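Local coordinates for serine protease (Nocardiopsis alba, PDB 2OUA), which is the mature protease part of an acid-stable bacterial serine protease made as a zymogen, and probably cleaves proteins as an endopeptidase, at residues G29-G34 and Q173-M178; N75-Y80 and A86-S91; S98-S103 and Q152-T157; G145-G150 and G168-Q173. All blocks are in the same frame, centred on the assembly; numbering follows the deposited sequence.

Interactions 1, 3 and 4 are buried, while interaction 2 is a partly exposed hairpin. Interactions 3 and 4 lie about 4 Å apart, centre to centre, inside the C-terminal barrel. Each joins strands two places apart around it: 99-104 with 152-160 across 146-149, and 146-149 with 167-174 across 152-160. Interaction 1 takes up the chain where strand 167-174 ends, and meets the N-terminal barrel through Val175 and Met178. The chemistry follows the place: backbone hydrogen bonds hold the hairpin, stacked rings fill interaction 4, methyl groups and a sulfur meet in interaction 1, and interaction 3 adds an arginine and a water beside the inhibitor.

Interaction 1. Residues G29-G34 and Q173-M178; sequences GFVTAG and QEVNPM
A bend at chi3 (-84°) swings the terminal methyl of Met178 toward Val31, which holds CG1 anti to its own carbonyl carbon (chi1 -69°) and turns CG2 toward Val175. The contact lies between the two beta barrels of the chymotrypsin-like fold. Residues 29-34 carry the end of strand 28-32 of the N-terminal barrel, and residues 173-178 run from strand 167-174 of the C-terminal barrel into helix 176-181.

The meeting is light and mostly apolar. Met178 CE lies 4.0 Å from Val31 CB, and Val31 CG2 stands 4.3 Å from Val175 CG2. Strand 62-69 contributes Ala62 against Met178, and Leu184 also touches Val31.

The side chain of Thr32 points away, its OG1 hydrogen-bonded to Tyr9 OH and Ser16 O. That side chain is about 7 Å from those of the predicted catalytic residues His35 and Ser143. Gln173 OE1 accepts from the backbone N of Asp61, the third predicted member of the charge relay. Its other end is fixed too: Gln173 NE2 donates to Glu174 O at 3.0 Å, in the carbonyl plane and on a lone pair. On the Thr32 side the methionine meets only backbone, with Met178 SD 4.1 Å from Thr32 O.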
loop_
_atom_site.group_PDB
_atom_site.type_symbol
_atom_site.label_atom_id
_atom_site.label_comp_id
_atom_site.label_asym_id
_atom_site.label_seq_id
_atom_site.Cartn_x
_atom_site.Cartn_y
_atom_site.Cartn_z
ATOM N N GLY A 29 7.517 3.326 10.566
ATOM C CA GLY A 29 6.400 2.440 10.297
ATOM C C GLY A 29 6.136 2.429 8.809
ATOM O O GLY A 29 7.040 2.694 8.013
ATOM N N PHE A 30 4.905 2.121 8.413
ATOM C CA PHE A 30 4.564 2.122 6.995
ATOM C C PHE A 30 3.064 2.199 6.786
ATOM O O PHE A 30 2.290 1.731 7.619
ATOM C CB PHE A 30 5.136 0.874 6.299
ATOM C CG PHE A 30 4.615 -0.441 6.838
ATOM C CD1 PHE A 30 3.347 -0.905 6.490
ATOM C CD2 PHE A 30 5.408 -1.223 7.675
ATOM C CE1 PHE A 30 2.875 -2.136 6.962
ATOM C CE2 PHE A 30 4.947 -2.457 8.157
ATOM C CZ PHE A 30 3.678 -2.915 7.798
ATOM N N VAL A 31 2.655 2.825 5.686
ATOM C CA VAL A 31 1.239 2.917 5.371
ATOM C C VAL A 31 0.873 1.652 4.614
ATOM O O VAL A 31 1.712 1.058 3.937
ATOM C CB VAL A 31 0.905 4.169 4.513
ATOM C CG1 VAL A 31 1.103 5.427 5.351
ATOM C CG2 VAL A 31 1.775 4.208 3.269
ATOM N N THR A 32 -0.380 1.238 4.746
ATOM C CA THR A 32 -0.868 0.027 4.101
ATOM C C THR A 32 -2.388 0.136 4.056
ATOM O O THR A 32 -2.933 1.200 4.330
ATOM C CB THR A 32 -0.438 -1.227 4.916
ATOM O OG1 THR A 32 -0.784 -2.418 4.197
ATOM C CG2 THR A 32 -1.112 -1.241 6.284
ATOM N N ALA A 33 -3.072 -0.950 3.706
ATOM C CA ALA A 33 -4.533 -0.927 3.640
ATOM C C ALA A 33 -5.152 -1.182 5.009
ATOM O O ALA A 33 -4.671 -2.020 5.777
ATOM C CB ALA A 33 -5.030 -1.973 2.649
ATOM N N GLY A 34 -6.232 -0.467 5.307
ATOM C CA GLY A 34 -6.902 -0.635 6.583
ATOM C C GLY A 34 -7.601 -1.974 6.754
ATOM O O GLY A 34 -7.815 -2.424 7.883
ATOM N N GLN A 173 -6.040 3.045 -2.441
ATOM C CA GLN A 173 -6.319 4.142 -1.529
ATOM C C GLN A 173 -5.188 5.147 -1.743
ATOM O O GLN A 173 -4.012 4.791 -1.631
ATOM C CB GLN A 173 -6.306 3.626 -0.084
ATOM C CG GLN A 173 -5.998 4.672 0.985
ATOM C CD GLN A 173 -7.149 5.624 1.234
ATOM O OE1 GLN A 173 -8.268 5.198 1.522
ATOM N NE2 GLN A 173 -6.878 6.926 1.140
ATOM N N GLU A 174 -5.537 6.387 -2.069
ATOM C CA GLU A 174 -4.536 7.422 -2.305
ATOM C C GLU A 174 -3.647 7.590 -1.081
ATOM O O GLU A 174 -4.127 7.539 0.056
ATOM C CB GLU A 174 -5.213 8.754 -2.636
ATOM C CG GLU A 174 -5.906 8.802 -3.998
ATOM C CD GLU A 174 -4.936 8.935 -5.163
ATOM O OE1 GLU A 174 -3.766 9.317 -4.937
ATOM O OE2 GLU A 174 -5.352 8.677 -6.316
ATOM N N VAL A 175 -2.357 7.807 -1.312
ATOM C CA VAL A 175 -1.422 7.948 -0.203
ATOM C C VAL A 175 -1.433 9.323 0.465
ATOM O O VAL A 175 -1.332 9.419 1.687
ATOM C CB VAL A 175 0.029 7.614 -0.650
ATOM C CG1 VAL A 175 0.571 8.715 -1.558
ATOM C CG2 VAL A 175 0.921 7.432 0.579
ATOM N N ASN A 176 -1.569 10.387 -0.317
ATOM C CA ASN A 176 -1.547 11.726 0.265
ATOM C C ASN A 176 -2.581 11.978 1.352
ATOM O O ASN A 176 -2.282 12.637 2.346
ATOM C CB ASN A 176 -1.638 12.789 -0.832
ATOM C CG ASN A 176 -0.330 12.939 -1.583
ATOM O OD1 ASN A 176 0.731 12.600 -1.057
ATOM N ND2 ASN A 176 -0.388 13.459 -2.807
ATOM N N PRO A 177 -3.814 11.470 1.182
ATOM C CA PRO A 177 -4.808 11.702 2.230
ATOM C C PRO A 177 -4.357 11.123 3.576
ATOM O O PRO A 177 -4.707 11.653 4.634
ATOM C CB PRO A 177 -6.050 11.010 1.683
ATOM C CG PRO A 177 -5.914 11.234 0.199
ATOM C CD PRO A 177 -4.447 10.919 -0.031
ATOM N N MET A 178 -3.587 10.038 3.536
ATOM C CA MET A 178 -3.098 9.414 4.763
ATOM C C MET A 178 -1.967 10.251 5.357
ATOM O O MET A 178 -1.943 10.508 6.561
ATOM C CB MET A 178 -2.582 7.993 4.495
ATOM C CG MET A 178 -3.642 7.003 4.032
ATOM S SD MET A 178 -3.032 5.292 3.987
ATOM C CE MET A 178 -2.253 5.246 2.383
#

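Interaction 2. Residues N75-Y80 and A86-S91; sequences NLVSRY and ATVSGS
The flat amide of Asn75 is turned to Val88: Asn75 ND2 donates to Val88 O at 3.0 Å, with the acceptor only 13° out of the amide plane. Seen from Val88, however, the donor stands 43° above the carbonyl plane. The amide gets there because chi1 of 76° sets Asn75 CG between the backbone N and the carbonyl carbon. Further along, one face of the Tyr80 ring has Ser78 OG over its centre, and that hydroxyl accepts from Tyr80 N in an ST turn.

Between these ends runs a short antiparallel hairpin. Val77 and Ala86 form its hydrogen-bonded pair, with Val77 N to Ala86 O at 3.0 Å and the return bond from Ala86 N to Val77 O at 2.8 Å. Val88 N adds a bond of 2.7 Å to Asn75 O, gripping Val88 through both its N and its O.

Leu76 and Thr87, the non-hydrogen-bonded pair, share one face of the ribbon, where Leu76 CD2 meets Thr87 CG2 at 3.9 Å. Val77 and Ala86 share the other. Arg79 lays its CD beside Ala86 N, and its NH1 bonds Gly83 O in the hairpin turn.

The Val77-Ala86 face is the one turned inward: Trp109 of strand 108-116 packs on both residues and on Arg79, Ile148 of strand 146-149 touches Ala86 and Val88, and Leu186 of strand 185-186 lies against Val88.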
loop_
_atom_site.group_PDB
_atom_site.type_symbol
_atom_site.label_atom_id
_atom_site.label_comp_id
_atom_site.label_asym_id
_atom_site.label_seq_id
_atom_site.Cartn_x
_atom_site.Cartn_y
_atom_site.Cartn_z
ATOM N N ASN A 75 13.565 3.901 1.154
ATOM C CA ASN A 75 12.722 4.644 0.226
ATOM C C ASN A 75 12.587 3.758 -1.008
ATOM O O ASN A 75 12.548 4.237 -2.139
ATOM C CB ASN A 75 13.364 5.991 -0.139
ATOM C CG ASN A 75 14.507 5.850 -1.125
ATOM O OD1 ASN A 75 15.356 4.971 -0.990
ATOM N ND2 ASN A 75 14.541 6.735 -2.120
ATOM N N LEU A 76 12.505 2.454 -0.767
ATOM C CA LEU A 76 12.406 1.476 -1.840
ATOM C C LEU A 76 11.081 0.724 -1.934
ATOM O O LEU A 76 10.339 0.604 -0.961
ATOM C CB LEU A 76 13.528 0.442 -1.698
ATOM C CG LEU A 76 14.963 0.954 -1.587
ATOM C CD1 LEU A 76 15.904 -0.225 -1.345
ATOM C CD2 LEU A 76 15.345 1.697 -2.856
ATOM N N VAL A 77 10.822 0.205 -3.131
ATOM C CA VAL A 77 9.648 -0.602 -3.439
ATOM C C VAL A 77 10.176 -1.751 -4.294
ATOM O O VAL A 77 10.819 -1.517 -5.317
ATOM C CB VAL A 77 8.597 0.191 -4.257
ATOM C CG1 VAL A 77 7.458 -0.747 -4.703
ATOM C CG2 VAL A 77 8.044 1.332 -3.417
ATOM N N SER A 78 9.917 -2.988 -3.874
ATOM C CA SER A 78 10.389 -4.151 -4.624
ATOM C C SER A 78 9.680 -4.331 -5.957
ATOM O O SER A 78 8.464 -4.165 -6.047
ATOM C CB SER A 78 10.212 -5.424 -3.798
ATOM O OG SER A 78 10.630 -6.562 -4.535
ATOM N N ARG A 79 10.447 -4.678 -6.990
ATOM C CA ARG A 79 9.883 -4.909 -8.316
ATOM C C ARG A 79 9.836 -6.407 -8.609
ATOM O O ARG A 79 9.590 -6.831 -9.738
ATOM C CB ARG A 79 10.701 -4.169 -9.381
ATOM C CG ARG A 79 10.663 -2.657 -9.198
ATOM C CD ARG A 79 11.569 -1.918 -10.181
ATOM N NE ARG A 79 11.065 -1.934 -11.551
ATOM C CZ ARG A 79 11.503 -2.746 -12.514
ATOM N NH1 ARG A 79 12.466 -3.625 -12.264
ATOM N NH2 ARG A 79 10.986 -2.668 -13.737
ATOM N N TYR A 80 10.076 -7.201 -7.571
ATOM C CA TYR A 80 10.032 -8.659 -7.664
ATOM C C TYR A 80 10.515 -9.246 -8.999
ATOM O O TYR A 80 11.695 -9.142 -9.340
ATOM C CB TYR A 80 8.604 -9.143 -7.373
ATOM C CG TYR A 80 8.173 -8.984 -5.926
ATOM C CD1 TYR A 80 7.431 -7.874 -5.505
ATOM C CD2 TYR A 80 8.506 -9.949 -4.981
ATOM C CE1 TYR A 80 7.028 -7.745 -4.165
ATOM C CE2 TYR A 80 8.115 -9.830 -3.655
ATOM C CZ TYR A 80 7.378 -8.733 -3.249
ATOM O OH TYR A 80 6.993 -8.651 -1.927
ATOM N N ALA A 86 12.236 0.133 -7.058
ATOM C CA ALA A 86 11.865 1.445 -7.550
ATOM C C ALA A 86 12.209 2.312 -6.347
ATOM O O ALA A 86 12.178 1.835 -5.212
ATOM C CB ALA A 86 10.371 1.515 -7.837
ATOM N N THR A 87 12.559 3.566 -6.581
ATOM C CA THR A 87 12.896 4.457 -5.480
ATOM C C THR A 87 11.776 5.469 -5.278
ATOM O O THR A 87 11.134 5.894 -6.236
ATOM C CB THR A 87 14.207 5.208 -5.759
ATOM O OG1 THR A 87 14.109 5.875 -7.020
ATOM C CG2 THR A 87 15.375 4.236 -5.803
ATOM N N VAL A 88 11.539 5.840 -4.024
ATOM C CA VAL A 88 10.500 6.806 -3.687
ATOM C C VAL A 88 11.150 8.149 -3.395
ATOM O O VAL A 88 11.958 8.266 -2.470
ATOM C CB VAL A 88 9.702 6.356 -2.436
ATOM C CG1 VAL A 88 8.596 7.367 -2.126
ATOM C CG2 VAL A 88 9.113 4.974 -2.669
ATOM N N SER A 89 10.809 9.162 -4.186
ATOM C CA SER A 89 11.377 10.492 -3.988
ATOM C C SER A 89 10.301 11.486 -3.558
ATOM O O SER A 89 10.596 12.627 -3.206
ATOM C CB SER A 89 12.052 10.982 -5.273
ATOM O OG SER A 89 11.096 11.287 -6.271
ATOM N N GLY A 90 9.049 11.045 -3.586
ATOM C CA GLY A 90 7.955 11.914 -3.190
ATOM C C GLY A 90 6.618 11.271 -3.488
ATOM O O GLY A 90 6.558 10.079 -3.785
ATOM N N SER A 91 5.547 12.055 -3.409
ATOM C CA SER A 91 4.216 11.536 -3.683
ATOM C C SER A 91 3.385 12.477 -4.549
ATOM O O SER A 91 2.190 12.647 -4.315
ATOM C CB SER A 91 3.471 11.249 -2.371
ATOM O OG SER A 91 3.355 12.412 -1.572
#

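Interaction 3. Residues S98-S103 and Q152-T157; sequences SQVCRS and QAQGVT. With AES (4-(2-aminoethyl)benzenesulfonyl fluoride), chain E.
Arg102 and Thr157 meet at an angle, the aliphatic part of the arginine passing over the threonine hydroxyl. Chi1 of 177° and an extended chi2 lay Arg102 CG and CD against Thr157 OG1, and the bend at chi3 then turns the guanidinium aside; Arg102 CD is 3.4 Å from Thr157 OG1. This is packing, and the polar link is made by a water. That water accepts from Arg102 NH1 at 3.1 Å and also hydrogen-bonds Thr157 OG1 at 2.9 Å, with a weak bond to Ser103 O.

The rest of the guanidinium is held outside the two segments: NE bonds Cys137 O and NH2 bonds Thr107 OG1, while the ion pair of NH1 with Asp142 is long and weak. Thr157 OG1 also hydrogen-bonds Gly145 O, which helps fix the rotation of the side chain. In that rotation CG2 is directed at the inhibitor, with Thr157 CG2 3.2 Å from O1S of the bound sulfonyl group.

At the other end the touch is lighter, Val100 CG2 lying 4.3 Å from Gln154 CG. The amide of Gln154 curls back on its own strand, NE2 donating to Gln152 O at 3.0 Å from well above that carbonyl plane, and is held further by Ser92 O and Ala94 N.

Strands 99-104 and 152-160 are not paired here; 146-149 runs between them, and Gln154 and Gly155 both face its Phe147 in a classic beta bulge. The arrangement belongs to the C-terminal barrel of the chymotrypsin-like fold, where it reaches the inhibitor pocket through Thr157.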
loop_
_atom_site.group_PDB
_atom_site.type_symbol
_atom_site.label_atom_id
_atom_site.label_comp_id
_atom_site.label_asym_id
_atom_site.label_seq_id
_atom_site.Cartn_x
_atom_site.Cartn_y
_atom_site.Cartn_z
ATOM N N SER A 98 -1.754 8.171 -16.748
ATOM C CA SER A 98 -0.363 7.869 -16.438
ATOM C C SER A 98 -0.154 6.381 -16.179
ATOM O O SER A 98 -1.070 5.677 -15.756
ATOM C CB SER A 98 0.079 8.651 -15.199
ATOM O OG SER A 98 1.337 8.193 -14.724
ATOM N N GLN A 99 1.053 5.893 -16.445
ATOM C CA GLN A 99 1.337 4.497 -16.171
ATOM C C GLN A 99 1.521 4.420 -14.653
ATOM O O GLN A 99 1.875 5.413 -14.013
ATOM C CB GLN A 99 2.622 4.043 -16.873
ATOM C CG GLN A 99 2.597 4.202 -18.388
ATOM C CD GLN A 99 3.781 3.536 -19.069
ATOM O OE1 GLN A 99 4.935 3.799 -18.734
ATOM N NE2 GLN A 99 3.497 2.668 -20.033
ATOM N N VAL A 100 1.261 3.254 -14.080
ATOM C CA VAL A 100 1.425 3.065 -12.647
ATOM C C VAL A 100 1.727 1.587 -12.439
ATOM O O VAL A 100 1.290 0.747 -13.227
ATOM C CB VAL A 100 0.138 3.468 -11.866
ATOM C CG1 VAL A 100 -0.984 2.469 -12.133
ATOM C CG2 VAL A 100 0.439 3.558 -10.370
ATOM N N CYS A 101 2.500 1.269 -11.409
ATOM C CA CYS A 101 2.830 -0.125 -11.139
ATOM C C CYS A 101 2.500 -0.467 -9.700
ATOM O O CYS A 101 2.550 0.393 -8.817
ATOM C CB CYS A 101 4.317 -0.399 -11.381
ATOM S SG CYS A 101 4.933 -0.094 -13.069
ATOM N N ARG A 102 2.177 -1.737 -9.475
ATOM C CA ARG A 102 1.823 -2.225 -8.152
ATOM C C ARG A 102 2.809 -3.288 -7.687
ATOM O O ARG A 102 3.269 -4.115 -8.480
ATOM C CB ARG A 102 0.409 -2.823 -8.178
ATOM C CG ARG A 102 -0.034 -3.435 -6.858
ATOM C CD ARG A 102 -1.275 -4.295 -7.030
ATOM N NE ARG A 102 -1.070 -5.373 -7.998
ATOM C CZ ARG A 102 -0.204 -6.372 -7.847
ATOM N NH1 ARG A 102 0.554 -6.451 -6.759
ATOM N NH2 ARG A 102 -0.090 -7.295 -8.796
ATOM N N SER A 103 3.138 -3.259 -6.400
ATOM C CA SER A 103 4.045 -4.245 -5.829
ATOM C C SER A 103 3.283 -4.983 -4.734
ATOM O O SER A 103 2.773 -4.360 -3.807
ATOM C CB SER A 103 5.282 -3.564 -5.236
ATOM O OG SER A 103 6.161 -4.531 -4.681
ATOM N N GLN A 152 7.280 8.484 -7.845
ATOM C CA GLN A 152 6.253 9.130 -7.025
ATOM C C GLN A 152 5.224 8.151 -6.462
ATOM O O GLN A 152 4.502 7.497 -7.212
ATOM C CB GLN A 152 5.526 10.209 -7.841
ATOM C CG GLN A 152 6.435 11.298 -8.392
ATOM C CD GLN A 152 7.242 11.992 -7.309
ATOM O OE1 GLN A 152 6.683 12.525 -6.349
ATOM N NE2 GLN A 152 8.564 11.989 -7.461
ATOM N N ALA A 153 5.161 8.055 -5.138
ATOM C CA ALA A 153 4.209 7.169 -4.473
ATOM C C ALA A 153 2.790 7.645 -4.771
ATOM O O ALA A 153 2.495 8.839 -4.674
ATOM C CB ALA A 153 4.457 7.173 -2.966
ATOM N N GLN A 154 1.907 6.711 -5.122
ATOM C CA GLN A 154 0.529 7.062 -5.453
ATOM C C GLN A 154 -0.499 6.563 -4.441
ATOM O O GLN A 154 -1.410 7.298 -4.068
ATOM C CB GLN A 154 0.171 6.531 -6.845
ATOM C CG GLN A 154 1.079 7.047 -7.959
ATOM C CD GLN A 154 1.046 8.557 -8.083
ATOM O OE1 GLN A 154 -0.018 9.151 -8.230
ATOM N NE2 GLN A 154 2.223 9.186 -8.023
ATOM N N GLY A 155 -0.362 5.316 -4.000
ATOM C CA GLY A 155 -1.315 4.787 -3.039
ATOM C C GLY A 155 -1.049 3.356 -2.616
ATOM O O GLY A 155 0.018 2.807 -2.899
ATOM N N VAL A 156 -2.016 2.755 -1.925
ATOM C CA VAL A 156 -1.887 1.381 -1.464
ATOM C C VAL A 156 -3.054 0.532 -1.967
ATOM O O VAL A 156 -4.207 0.971 -1.981
ATOM C CB VAL A 156 -1.798 1.309 0.084
ATOM C CG1 VAL A 156 -0.580 2.107 0.565
ATOM C CG2 VAL A 156 -3.073 1.854 0.721
ATOM N N THR A 157 -2.737 -0.690 -2.386
ATOM C CA THR A 157 -3.725 -1.623 -2.924
ATOM C C THR A 157 -4.903 -1.881 -1.991
ATOM O O THR A 157 -4.719 -2.318 -0.857
ATOM C CB THR A 157 -3.060 -2.961 -3.257
ATOM O OG1 THR A 157 -1.941 -2.724 -4.118
ATOM C CG2 THR A 157 -4.044 -3.890 -3.955
HETATM C C3 AES E . -8.909 -9.681 -2.529
HETATM C C2 AES E . -7.959 -8.752 -2.111
HETATM C C1 AES E . -7.080 -8.192 -3.035
HETATM S S AES E . -5.918 -6.989 -2.521
HETATM O O1S AES E . -4.729 -7.023 -3.435
HETATM O O2S AES E . -6.547 -5.628 -2.581
HETATM C C6 AES E . -7.148 -8.567 -4.374
HETATM C C5 AES E . -8.096 -9.495 -4.790
HETATM C C4 AES E . -8.979 -10.053 -3.866
HETATM C C7 AES E . -10.035 -11.063 -4.323
HETATM C C8 AES E . -11.034 -10.444 -5.305
HETATM N N8 AES E . -11.727 -9.313 -4.669
HETATM O O HOH W 1 -0.060 -4.879 -4.159
#

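Interaction 4. Residues G145-G150 and G168-Q173; sequences GSFISG and GTTFYQ
Phe147 lays its ring over that of Tyr172 in an offset stack, the centroids 4.7 Å apart and the planes inclined by 30°. The overlap is partial: Tyr172 CD2 sits 3.4 Å above the Phe147 plane, displaced toward the rim. From the other side of the pair, Phe147 CB lies over the face of the tyrosine in a CH-pi contact, 4.2 Å from the centroid of the Tyr172 ring.

The fit is tight, since Phe147 CD1 comes within 3.4 Å of Tyr172 CB. It also seems to cost something in torsion. Chi1 of Phe147, at -96°, is far from a staggered value, which is consistent with the ring being pressed into the stack.

Thr170, two residues earlier on the same strand, closes on the edge of the phenylalanine: its CG2 is 3.5 Å from Phe147 CZ, near the ring plane. Its hydroxyl is turned to another task, hydrogen-bonding Val136 O. Tyr172 thus overlaps one face of the phenylalanine through CD2, and a methyl group meets its edge.

This is interior packing of the C-terminal barrel, joining strands 146-149 and 167-174, which are both paired with 152-160. From that intervening strand Thr157 packs on Phe147 and Thr170, and Gln154 on Tyr172. Strand 99-104 adds Val100 and Arg102 against the phenylalanine, while Thr132 and Thr134 of strand 131-134 touch the tyrosine.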
loop_
_atom_site.group_PDB
_atom_site.type_symbol
_atom_site.label_atom_id
_atom_site.label_comp_id
_atom_site.label_asym_id
_atom_site.label_seq_id
_atom_site.Cartn_x
_atom_site.Cartn_y
_atom_site.Cartn_z
ATOM N N GLY A 145 -0.256 -3.245 -0.683
ATOM C CA GLY A 145 0.937 -3.038 -1.490
ATOM C C GLY A 145 1.057 -1.678 -2.148
ATOM O O GLY A 145 0.083 -0.938 -2.276
ATOM N N SER A 146 2.267 -1.364 -2.593
ATOM C CA SER A 146 2.561 -0.084 -3.214
ATOM C C SER A 146 2.063 0.097 -4.648
ATOM O O SER A 146 2.132 -0.826 -5.458
ATOM C CB SER A 146 4.082 0.154 -3.226
ATOM O OG SER A 146 4.746 -0.537 -2.180
ATOM N N PHE A 147 1.519 1.285 -4.925
ATOM C CA PHE A 147 1.137 1.696 -6.278
ATOM C C PHE A 147 2.043 2.907 -6.435
ATOM O O PHE A 147 1.979 3.864 -5.646
ATOM C CB PHE A 147 -0.324 2.135 -6.437
ATOM C CG PHE A 147 -1.226 1.043 -6.932
ATOM C CD1 PHE A 147 -1.847 0.207 -6.018
ATOM C CD2 PHE A 147 -1.419 0.815 -8.293
ATOM C CE1 PHE A 147 -2.645 -0.836 -6.442
ATOM C CE2 PHE A 147 -2.230 -0.249 -8.733
ATOM C CZ PHE A 147 -2.839 -1.071 -7.793
ATOM N N ILE A 148 2.903 2.848 -7.439
ATOM C CA ILE A 148 3.865 3.912 -7.660
ATOM C C ILE A 148 4.019 4.240 -9.145
ATOM O O ILE A 148 3.948 3.354 -9.994
ATOM C CB ILE A 148 5.238 3.491 -7.062
ATOM C CG1 ILE A 148 6.264 4.609 -7.220
ATOM C CG2 ILE A 148 5.716 2.205 -7.729
ATOM C CD1 ILE A 148 7.602 4.294 -6.578
ATOM N N SER A 149 4.199 5.521 -9.453
ATOM C CA SER A 149 4.398 5.962 -10.833
ATOM C C SER A 149 5.782 6.595 -10.893
ATOM O O SER A 149 6.001 7.667 -10.334
ATOM C CB SER A 149 3.339 6.990 -11.241
ATOM O OG SER A 149 2.041 6.428 -11.189
ATOM N N GLY A 150 6.711 5.932 -11.571
ATOM C CA GLY A 150 8.065 6.458 -11.651
ATOM C C GLY A 150 8.662 6.414 -10.258
ATOM O O GLY A 150 8.844 5.335 -9.695
ATOM N N GLY A 168 -7.239 -8.168 -14.668
ATOM C CA GLY A 168 -8.262 -7.639 -13.786
ATOM C C GLY A 168 -8.194 -6.139 -13.602
ATOM O O GLY A 168 -7.508 -5.439 -14.342
ATOM N N THR A 169 -8.924 -5.650 -12.605
ATOM C CA THR A 169 -8.969 -4.228 -12.287
ATOM C C THR A 169 -8.656 -4.096 -10.805
ATOM O O THR A 169 -9.169 -4.859 -9.988
ATOM C CB THR A 169 -10.370 -3.647 -12.570
ATOM O OG1 THR A 169 -10.652 -3.755 -13.972
ATOM C CG2 THR A 169 -10.446 -2.182 -12.154
ATOM N N THR A 170 -7.804 -3.137 -10.456
ATOM C CA THR A 170 -7.434 -2.952 -9.059
ATOM C C THR A 170 -7.572 -1.502 -8.634
ATOM O O THR A 170 -7.192 -0.590 -9.369
ATOM C CB THR A 170 -5.986 -3.418 -8.811
ATOM O OG1 THR A 170 -5.880 -4.815 -9.116
ATOM C CG2 THR A 170 -5.595 -3.200 -7.354
ATOM N N PHE A 171 -8.134 -1.298 -7.445
ATOM C CA PHE A 171 -8.329 0.038 -6.907
ATOM C C PHE A 171 -7.340 0.266 -5.773
ATOM O O PHE A 171 -6.965 -0.669 -5.069
ATOM C CB PHE A 171 -9.749 0.199 -6.347
ATOM C CG PHE A 171 -10.838 -0.011 -7.362
ATOM C CD1 PHE A 171 -11.222 -1.295 -7.735
ATOM C CD2 PHE A 171 -11.476 1.080 -7.948
ATOM C CE1 PHE A 171 -12.233 -1.495 -8.680
ATOM C CE2 PHE A 171 -12.488 0.896 -8.896
ATOM C CZ PHE A 171 -12.866 -0.397 -9.263
ATOM N N TYR A 172 -6.922 1.510 -5.590
ATOM C CA TYR A 172 -6.010 1.811 -4.502
ATOM C C TYR A 172 -6.442 3.030 -3.708
ATOM O O TYR A 172 -7.154 3.906 -4.212
ATOM C CB TYR A 172 -4.573 1.980 -5.025
ATOM C CG TYR A 172 -4.286 3.182 -5.909
ATOM C CD1 TYR A 172 -4.188 4.471 -5.371
ATOM C CD2 TYR A 172 -4.021 3.015 -7.268
ATOM C CE1 TYR A 172 -3.819 5.562 -6.172
ATOM C CE2 TYR A 172 -3.653 4.090 -8.071
ATOM C CZ TYR A 172 -3.552 5.359 -7.522
ATOM O OH TYR A 172 -3.158 6.406 -8.323
ATOM N N GLN A 173 -6.040 3.045 -2.441
ATOM C CA GLN A 173 -6.319 4.142 -1.529
ATOM C C GLN A 173 -5.188 5.147 -1.743
ATOM O O GLN A 173 -4.012 4.791 -1.631
ATOM C CB GLN A 173 -6.306 3.626 -0.084
ATOM C CG GLN A 173 -5.998 4.672 0.985
ATOM C CD GLN A 173 -7.149 5.624 1.234
ATOM O OE1 GLN A 173 -8.268 5.198 1.522
ATOM N NE2 GLN A 173 -6.878 6.926 1.140
#